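Local coordinates for reticulocyte binding protein (Streptococcus agalactiae COH1, PDB 3FAW) that probably hydrolyses alpha-1,6 linkages of pullulan and related alpha-glucans, as a secreted, cell-wall-anchored streptococcal pullulanase, at residues 313-318 / 386-391. Residues are numbered along the deposited sequence; the frame is centred on the assembly and turned at random.
Sequences IQLLPV and VILDVV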
loop_
_atom_site.group_PDB
_atom_site.type_symbol
_atom_site.label_atom_id
_atom_site.label_comp_id
_atom_site.label_asym_id
_atom_site.label_seq_id
_atom_site.Cartn_x
_atom_site.Cartn_y
_atom_site.Cartn_z
ATOM N N ILE A 313 -11.704 -7.277 -0.598
ATOM C CA ILE A 313 -11.821 -5.881 -0.179
ATOM C C ILE A 313 -10.464 -5.417 0.358
ATOM O O ILE A 313 -9.953 -5.964 1.341
ATOM C CB ILE A 313 -12.913 -5.709 0.887
ATOM C CG1 ILE A 313 -14.260 -6.207 0.351
ATOM C CG2 ILE A 313 -13.019 -4.254 1.320
ATOM C CD1 ILE A 313 -15.358 -6.288 1.406
ATOM N N GLN A 314 -9.872 -4.438 -0.319
ATOM C CA GLN A 314 -8.611 -3.841 0.105
ATOM C C GLN A 314 -8.861 -2.596 0.948
ATOM O O GLN A 314 -9.527 -1.658 0.500
ATOM C CB GLN A 314 -7.764 -3.484 -1.111
ATOM C CG GLN A 314 -6.391 -2.914 -0.776
ATOM C CD GLN A 314 -5.517 -2.772 -2.003
ATOM O OE1 GLN A 314 -5.276 -3.747 -2.729
ATOM N NE2 GLN A 314 -5.037 -1.553 -2.250
ATOM N N LEU A 315 -8.326 -2.589 2.168
ATOM C CA LEU A 315 -8.491 -1.454 3.073
ATOM C C LEU A 315 -7.234 -0.597 3.117
ATOM O O LEU A 315 -6.131 -1.105 3.330
ATOM C CB LEU A 315 -8.828 -1.928 4.488
ATOM C CG LEU A 315 -10.101 -2.769 4.631
ATOM C CD1 LEU A 315 -10.220 -3.284 6.056
ATOM C CD2 LEU A 315 -11.341 -1.977 4.232
ATOM N N LEU A 316 -7.411 0.707 2.928
ATOM C CA LEU A 316 -6.333 1.670 3.152
ATOM C C LEU A 316 -5.807 1.522 4.588
ATOM O O LEU A 316 -6.504 0.965 5.441
ATOM C CB LEU A 316 -6.809 3.106 2.853
ATOM C CG LEU A 316 -6.665 3.522 1.378
ATOM C CD1 LEU A 316 -7.755 2.878 0.513
ATOM C CD2 LEU A 316 -6.655 5.042 1.205
ATOM N N PRO A 317 -4.576 2.005 4.859
ATOM C CA PRO A 317 -3.870 1.701 6.107
ATOM C C PRO A 317 -4.700 1.758 7.402
ATOM O O PRO A 317 -5.103 2.835 7.844
ATOM C CB PRO A 317 -2.750 2.750 6.125
ATOM C CG PRO A 317 -2.427 2.926 4.700
ATOM C CD PRO A 317 -3.761 2.878 3.994
ATOM N N VAL A 318 -4.947 0.588 7.989
ATOM C CA VAL A 318 -5.660 0.480 9.261
ATOM C C VAL A 318 -4.693 0.425 10.453
ATOM O O VAL A 318 -5.118 0.539 11.603
ATOM C CB VAL A 318 -6.622 -0.750 9.291
ATOM C CG1 VAL A 318 -7.656 -0.651 8.171
ATOM C CG2 VAL A 318 -5.854 -2.060 9.201
ATOM N N VAL A 386 -10.164 -10.244 2.596
ATOM C CA VAL A 386 -9.675 -8.928 2.981
ATOM C C VAL A 386 -8.188 -8.803 2.645
ATOM O O VAL A 386 -7.423 -9.752 2.812
ATOM C CB VAL A 386 -9.906 -8.663 4.490
ATOM C CG1 VAL A 386 -9.009 -9.553 5.343
ATOM C CG2 VAL A 386 -9.671 -7.189 4.825
ATOM N N ILE A 387 -7.799 -7.631 2.145
ATOM C CA ILE A 387 -6.403 -7.309 1.860
ATOM C C ILE A 387 -6.049 -6.030 2.613
ATOM O O ILE A 387 -6.797 -5.063 2.561
ATOM C CB ILE A 387 -6.158 -7.079 0.344
ATOM C CG1 ILE A 387 -6.429 -8.356 -0.450
ATOM C CG2 ILE A 387 -4.726 -6.591 0.094
ATOM C CD1 ILE A 387 -6.319 -8.188 -1.950
ATOM N N LEU A 388 -4.915 -6.027 3.310
ATOM C CA LEU A 388 -4.469 -4.839 4.051
ATOM C C LEU A 388 -3.386 -4.067 3.305
ATOM O O LEU A 388 -2.373 -4.626 2.894
ATOM C CB LEU A 388 -3.936 -5.221 5.436
ATOM C CG LEU A 388 -4.930 -5.811 6.440
ATOM C CD1 LEU A 388 -4.271 -5.954 7.805
ATOM C CD2 LEU A 388 -6.193 -4.964 6.538
ATOM N N ASP A 389 -3.618 -2.770 3.149
ATOM C CA ASP A 389 -2.612 -1.835 2.670
ATOM C C ASP A 389 -1.590 -1.618 3.791
ATOM O O ASP A 389 -1.970 -1.304 4.918
ATOM C CB ASP A 389 -3.293 -0.515 2.296
ATOM C CG ASP A 389 -2.425 0.385 1.454
ATOM O OD1 ASP A 389 -1.187 0.259 1.494
ATOM O OD2 ASP A 389 -2.994 1.234 0.743
ATOM N N VAL A 390 -0.307 -1.794 3.475
ATOM C CA VAL A 390 0.775 -1.715 4.468
ATOM C C VAL A 390 1.915 -0.834 3.956
ATOM O O VAL A 390 2.214 -0.826 2.766
ATOM C CB VAL A 390 1.321 -3.118 4.841
ATOM C CG1 VAL A 390 0.262 -3.930 5.568
ATOM C CG2 VAL A 390 1.818 -3.864 3.597
ATOM N N VAL A 391 2.551 -0.111 4.875
ATOM C CA VAL A 391 3.392 1.041 4.527
ATOM C C VAL A 391 4.773 0.985 5.191
ATOM O O VAL A 391 5.126 1.852 5.993
ATOM C CB VAL A 391 2.690 2.365 4.927
ATOM C CG1 VAL A 391 3.366 3.566 4.251
ATOM C CG2 VAL A 391 1.195 2.319 4.585
HETATM O O HOH W 1 -5.288 0.546 -0.392
HETATM O O HOH W 2 -4.436 -1.772 5.782
#
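Ile313 O accepts a hydrogen bond from Ile387 N (2.8 Å), with the donor tilted 34° from the carbonyl plane. In the next two bonds the N-H meets the oxygen nearly end-on: Leu315 N to Ile387 O (2.9 Å), and Asp389 N to Leu315 O (3.0 Å). Ile313 O and Ile387 O also take CA-H...O contacts, from Val386 CA and Gln314 CA respectively. These neighbouring parallel strands are the second and third of the alpha-amylase TIM barrel. Gln314 and Ile387 point into the barrel, where both touch Ile270. On the outer face, Leu315 CD1 meets Val386 CG2 (4.1 Å), and Phe298 of helix 295-298 packs against Leu315. Beyond strand 312-315, the side chains of Val318 and Leu388 cross at about a right angle, CG2 against CD2, and Pro317 CG meets Val391 CG2 (3.7 Å). With chi1 at -165° the Asp389 carboxylate swings away from its own N and lies alongside the Pro317 ring. A water accepts a hydrogen bond from Gln314 NE2 (2.8 Å) and donates one to Asp389 OD2 (2.7 Å). OD2 is also hydrogen-bonded to Tyr346 OH, and OD1 salt-bridges Arg455. Gln314 OE1 is buried without a polar partner, 4.0 Å from Ile387 CG2.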